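Local atomic coordinates of delta-aminolevulinic acid dehydratase (Toxoplasma gondii ME49, PDB entry 3OBK), a protein that catalyses the condensation of two molecules of 5-aminolevulinic acid into porphobilinogen, an early step of tetrapyrrole biosynthesis. Residues 154-158 with 159-163. Sequence-based numbering, arbitrary orientation.
Sequences GKIVN and DLTVH
T161 has chi1 -67°, which sets OG1 opposite its own carbonyl carbon and turns the hydroxyl back to V157. N158 has CG trans to its backbone N (chi1 -161°), and D159 has CG beside its own N; together these bring amide and carboxylate within bonding distance. T161 OG1 donates to V157 O at 2.7 Å, tilted a little out of the carbonyl plane. The backbone N of T161 adds a weak bond to the same oxygen, at 3.3 Å from V157 O. N158 ND2 donates to D159 OD1 over 3.1 Å. This bond is nearly straight and lies close to the amide plane, while the two flat groups stand 81° apart. A regular i to i-4 helical bond runs from V162 N to N158 O, 2.9 Å. V157 CG2 rests against L160 CB at 3.8 Å, the two side chains lying side by side.

Outside partners fix the polar ends. T161 OG1 also bonds V148 N, and N158 OD1 accepts from D187 N of its own chain and from R24 NH1 of a second subunit. D159 forms a salt bridge with R22 of that subunit, which probably favours its charged form.

V157 is the N-cap residue of helix 158-175, with the T161 hydroxyl reaching back to its carbonyl. The helix follows barrel strand 130-135 in the TIM-barrel fold, and its first turn joins a subunit interface of the octamer.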
ATOM      1  N   GLY A 154      25.575  -8.356  37.308  1.00 27.36           N
ATOM      2  CA  GLY A 154      24.360  -9.154  37.141  1.00 26.43           C
ATOM      3  C   GLY A 154      23.702  -9.027  35.769  1.00 25.53           C
ATOM      4  O   GLY A 154      22.629  -9.573  35.558  1.00 24.72           O
ATOM      5  N   LYS A 155      24.347  -8.316  34.840  1.00 25.12           N
ATOM      6  CA  LYS A 155      23.895  -8.244  33.461  1.00 24.35           C
ATOM      7  C   LYS A 155      24.150  -9.566  32.739  1.00 23.26           C
ATOM      8  O   LYS A 155      25.154 -10.251  32.980  1.00 22.44           O
ATOM      9  CB  LYS A 155      24.605  -7.109  32.688  1.00 25.10           C
ATOM     10  CG  LYS A 155      23.984  -5.691  32.828  1.00 26.86           C
ATOM     11  CD  LYS A 155      24.942  -4.602  32.325  1.00 30.33           C
ATOM     12  CE  LYS A 155      24.582  -3.151  32.797  1.00 32.15           C
ATOM     13  NZ  LYS A 155      25.690  -2.123  32.538  1.00 31.20           N
ATOM     14  N   ILE A 156      23.222  -9.901  31.851  1.00 21.89           N
ATOM     15  CA  ILE A 156      23.404 -10.969  30.895  1.00 21.19           C
ATOM     16  C   ILE A 156      24.177 -10.404  29.711  1.00 20.71           C
ATOM     17  O   ILE A 156      23.608  -9.745  28.864  1.00 21.01           O
ATOM     18  CB  ILE A 156      22.045 -11.521  30.403  1.00 20.96           C
ATOM     19  CG1 ILE A 156      21.315 -12.265  31.551  1.00 20.49           C
ATOM     20  CG2 ILE A 156      22.268 -12.448  29.214  1.00 20.21           C
ATOM     21  CD1 ILE A 156      20.624 -11.383  32.601  1.00 19.07           C
ATOM     22  N   VAL A 157      25.468 -10.682  29.647  1.00 20.56           N
ATOM     23  CA  VAL A 157      26.357 -10.013  28.700  1.00 20.08           C
ATOM     24  C   VAL A 157      26.231 -10.615  27.328  1.00 18.79           C
ATOM     25  O   VAL A 157      26.354 -11.822  27.158  1.00 18.61           O
ATOM     26  CB  VAL A 157      27.853 -10.017  29.163  1.00 20.95           C
ATOM     27  CG1 VAL A 157      27.975  -9.375  30.538  1.00 21.09           C
ATOM     28  CG2 VAL A 157      28.446 -11.400  29.162  1.00 20.51           C
ATOM     29  N   ASN A 158      25.992  -9.744  26.353  1.00 17.81           N
ATOM     30  CA  ASN A 158      25.553 -10.166  25.045  1.00 16.64           C
ATOM     31  C   ASN A 158      26.568 -10.948  24.240  1.00 16.25           C
ATOM     32  O   ASN A 158      26.310 -12.079  23.840  1.00 15.58           O
ATOM     33  CB  ASN A 158      25.121  -8.978  24.214  1.00 16.33           C
ATOM     34  CG  ASN A 158      24.256  -9.397  23.057  1.00 16.10           C
ATOM     35  OD1 ASN A 158      23.049  -9.595  23.234  1.00 15.92           O
ATOM     36  ND2 ASN A 158      24.860  -9.578  21.872  1.00 12.75           N
ATOM     37  N   ASP A 159      27.702 -10.324  23.986  1.00 16.08           N
ATOM     38  CA  ASP A 159      28.627 -10.813  22.993  1.00 16.69           C
ATOM     39  C   ASP A 159      29.373 -12.063  23.442  1.00 16.63           C
ATOM     40  O   ASP A 159      29.668 -12.953  22.649  1.00 16.11           O
ATOM     41  CB  ASP A 159      29.629  -9.709  22.665  1.00 17.58           C
ATOM     42  CG  ASP A 159      28.964  -8.478  22.060  1.00 17.84           C
ATOM     43  OD1 ASP A 159      27.744  -8.500  21.763  1.00 14.68           O
ATOM     44  OD2 ASP A 159      29.696  -7.488  21.883  1.00 19.16           O
ATOM     45  N   LEU A 160      29.673 -12.127  24.725  1.00 16.98           N
ATOM     46  CA  LEU A 160      30.354 -13.267  25.277  1.00 17.67           C
ATOM     47  C   LEU A 160      29.364 -14.431  25.235  1.00 16.95           C
ATOM     48  O   LEU A 160      29.740 -15.582  24.961  1.00 16.25           O
ATOM     49  CB  LEU A 160      30.854 -12.950  26.691  1.00 17.93           C
ATOM     50  CG  LEU A 160      31.578 -14.096  27.406  1.00 19.50           C
ATOM     51  CD1 LEU A 160      32.797 -14.574  26.573  1.00 19.31           C
ATOM     52  CD2 LEU A 160      31.956 -13.707  28.856  1.00 18.05           C
ATOM     53  N   THR A 161      28.088 -14.114  25.446  1.00 16.50           N
ATOM     54  CA  THR A 161      27.043 -15.134  25.342  1.00 16.01           C
ATOM     55  C   THR A 161      26.945 -15.655  23.925  1.00 16.28           C
ATOM     56  O   THR A 161      26.858 -16.853  23.733  1.00 16.13           O
ATOM     57  CB  THR A 161      25.683 -14.633  25.843  1.00 15.56           C
ATOM     58  OG1 THR A 161      25.764 -14.414  27.250  1.00 12.87           O
ATOM     59  CG2 THR A 161      24.576 -15.664  25.541  1.00 15.03           C
ATOM     60  N   VAL A 162      27.028 -14.777  22.928  1.00 16.84           N
ATOM     61  CA  VAL A 162      26.985 -15.234  21.538  1.00 17.56           C
ATOM     62  C   VAL A 162      28.126 -16.227  21.247  1.00 18.72           C
ATOM     63  O   VAL A 162      27.921 -17.264  20.609  1.00 18.26           O
ATOM     64  CB  VAL A 162      26.979 -14.044  20.534  1.00 18.07           C
ATOM     65  CG1 VAL A 162      27.116 -14.530  19.075  1.00 16.55           C
ATOM     66  CG2 VAL A 162      25.689 -13.242  20.703  1.00 16.83           C
ATOM     67  N   HIS A 163      29.319 -15.934  21.755  1.00 19.92           N
ATOM     68  CA  HIS A 163      30.462 -16.834  21.557  1.00 20.83           C
ATOM     69  C   HIS A 163      30.143 -18.253  22.061  1.00 20.39           C
ATOM     70  O   HIS A 163      30.403 -19.230  21.349  1.00 20.04           O
ATOM     71  CB  HIS A 163      31.693 -16.264  22.253  1.00 22.12           C
ATOM     72  CG  HIS A 163      32.986 -16.945  21.893  1.00 25.70           C
ATOM     73  ND1 HIS A 163      33.188 -17.615  20.696  1.00 28.09           N
ATOM     74  CD2 HIS A 163      34.165 -17.002  22.561  1.00 27.88           C
ATOM     75  CE1 HIS A 163      34.430 -18.070  20.655  1.00 28.56           C
ATOM     76  NE2 HIS A 163      35.047 -17.699  21.766  1.00 29.63           N
TER